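Local coordinates for protein galectin 2 (Gallus gallus, PDB 2YMZ) that probably binds carbohydrates, such as beta-galactosides, through a galectin-type beta-sandwich lectin domain, at residues L41-N46 and I83-L88. Sequence-based numbering, arbitrary orientation.
Sequences LALHFN and IIVEFL
Leu43 faces Val85 and Phe45 faces Ile83 across two strands, Leu41-Asn46 and Ile83-Leu88, that lie in different sheets and run in roughly opposite directions. The backbones come no nearer than 9.9 Å, measured from Phe45 CA to Val85 CA, a separation spanned by these two neighbouring pairs of side chains. A classic beta bulge seats two residues, Ala42 and Leu43, opposite the single Leu34 of strand 30-34, and the chain bends at Ala42. Beyond it the usual alternation holds: Leu43 and Phe45 send their CB atoms toward the other sheet.

This is the interior of the galectin sandwich, in which two antiparallel sheets of jelly-roll type pack face to face. With chi1 at 175°, the CG of Leu43 is swung beside its own carbonyl carbon, from where the branch CD2 reaches CG1 of Val85 at 4.1 Å. The Leu43 and Val85 side chains run alongside one another with opposite headings. In the second pair, methyl CD1 of Ile83 meets Phe45 at ring atom CE2, 4.2 Å away and oblique to the ring, while the other branch, CG2 of Ile83, approaches the same CE2 at 4.3 Å.

His44 and Asn46 alternate to the opposite face of their sheet, where galectins generally carry the sugar-binding groove; the ring of His44 meets that of Trp64, and His44 ND1 is hydrogen-bonded to Asn33 OD1, an arrangement consistent with such a site. On the inner face, Val94 touches both Phe45 and Ile83, and Cys56 packs against both Leu43 and Phe45.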
# COMPACT_ATOMS: atom_id res chain seq x y z
N LEU A 41 -6.70 -14.07 9.47
CA LEU A 41 -5.33 -13.92 8.98
C LEU A 41 -4.58 -15.23 8.87
O LEU A 41 -4.60 -16.04 9.81
CB LEU A 41 -4.52 -13.01 9.98
CG LEU A 41 -5.11 -11.60 10.20
CD1 LEU A 41 -4.31 -10.82 11.27
CD2 LEU A 41 -5.08 -10.80 8.87
N ALA A 42 -4.00 -15.48 7.70
CA ALA A 42 -3.08 -16.58 7.51
C ALA A 42 -1.75 -16.36 8.22
O ALA A 42 -1.16 -17.31 8.72
CB ALA A 42 -2.88 -16.85 6.03
N LEU A 43 -1.30 -15.10 8.26
CA LEU A 43 0.06 -14.83 8.77
C LEU A 43 -0.03 -13.49 9.50
O LEU A 43 -0.34 -12.44 8.89
CB LEU A 43 1.11 -14.82 7.66
CG LEU A 43 2.57 -14.41 8.10
CD1 LEU A 43 3.08 -15.27 9.26
CD2 LEU A 43 3.58 -14.39 6.95
N HIS A 44 0.28 -13.50 10.80
CA HIS A 44 0.53 -12.26 11.51
C HIS A 44 2.00 -12.35 11.91
O HIS A 44 2.37 -13.27 12.66
CB HIS A 44 -0.43 -12.23 12.73
CG HIS A 44 -0.06 -11.31 13.89
ND1 HIS A 44 -0.36 -9.97 13.91
CD2 HIS A 44 0.48 -11.59 15.12
CE1 HIS A 44 0.01 -9.44 15.08
NE2 HIS A 44 0.47 -10.43 15.84
N PHE A 45 2.84 -11.53 11.31
CA PHE A 45 4.30 -11.57 11.48
C PHE A 45 4.58 -10.35 12.32
O PHE A 45 4.39 -9.19 11.88
CB PHE A 45 4.92 -11.37 10.08
CG PHE A 45 6.41 -11.22 10.10
CD1 PHE A 45 7.22 -12.34 10.17
CD2 PHE A 45 6.98 -9.92 10.00
CE1 PHE A 45 8.62 -12.19 10.20
CE2 PHE A 45 8.37 -9.77 9.99
CZ PHE A 45 9.15 -10.90 10.14
N ASN A 46 5.06 -10.58 13.56
CA ASN A 46 5.07 -9.47 14.48
C ASN A 46 6.41 -9.43 15.28
O ASN A 46 6.57 -10.12 16.30
CB ASN A 46 3.93 -9.78 15.49
CG ASN A 46 3.86 -8.79 16.69
OD1 ASN A 46 3.35 -9.21 17.74
ND2 ASN A 46 4.19 -7.54 16.53
N ILE A 83 11.67 -6.65 4.00
CA ILE A 83 11.12 -7.98 4.42
C ILE A 83 10.52 -8.65 3.12
O ILE A 83 9.76 -8.02 2.44
CB ILE A 83 10.05 -7.75 5.48
CG1 ILE A 83 10.76 -7.20 6.76
CG2 ILE A 83 9.41 -9.06 5.88
CD1 ILE A 83 9.91 -6.50 7.81
N ILE A 84 10.83 -9.91 2.86
CA ILE A 84 10.24 -10.54 1.67
C ILE A 84 9.37 -11.70 2.18
O ILE A 84 9.86 -12.45 3.02
CB ILE A 84 11.33 -11.12 0.81
CG1 ILE A 84 12.12 -9.93 0.27
CG2 ILE A 84 10.69 -11.92 -0.36
CD1 ILE A 84 13.42 -10.20 -0.46
N VAL A 85 8.12 -11.77 1.75
CA VAL A 85 7.22 -12.86 2.15
C VAL A 85 6.96 -13.68 0.89
O VAL A 85 6.69 -13.09 -0.18
CB VAL A 85 5.88 -12.34 2.62
CG1 VAL A 85 5.08 -13.53 3.22
CG2 VAL A 85 6.07 -11.25 3.73
N GLU A 86 6.99 -15.01 1.02
CA GLU A 86 6.61 -15.87 -0.10
C GLU A 86 5.52 -16.82 0.30
O GLU A 86 5.55 -17.33 1.46
CB GLU A 86 7.81 -16.63 -0.50
CG GLU A 86 8.62 -15.72 -1.37
CD GLU A 86 10.03 -16.13 -1.43
OE1 GLU A 86 10.36 -17.11 -0.74
OE2 GLU A 86 10.80 -15.44 -2.16
N PHE A 87 4.55 -16.98 -0.61
CA PHE A 87 3.38 -17.80 -0.38
C PHE A 87 3.75 -19.15 -1.01
O PHE A 87 3.79 -19.28 -2.27
CB PHE A 87 2.18 -17.12 -1.05
CG PHE A 87 0.84 -17.78 -0.77
CD1 PHE A 87 0.76 -19.09 -0.29
CD2 PHE A 87 -0.31 -17.11 -1.11
CE1 PHE A 87 -0.46 -19.69 -0.07
CE2 PHE A 87 -1.57 -17.70 -0.86
CZ PHE A 87 -1.63 -19.00 -0.37
N LEU A 88 4.16 -20.10 -0.19
CA LEU A 88 4.69 -21.34 -0.74
C LEU A 88 3.75 -22.54 -0.46
O LEU A 88 4.12 -23.47 0.25
CB LEU A 88 6.12 -21.58 -0.27
CG LEU A 88 7.13 -20.51 -0.69
CD1 LEU A 88 8.47 -20.89 -0.14
CD2 LEU A 88 7.23 -20.36 -2.19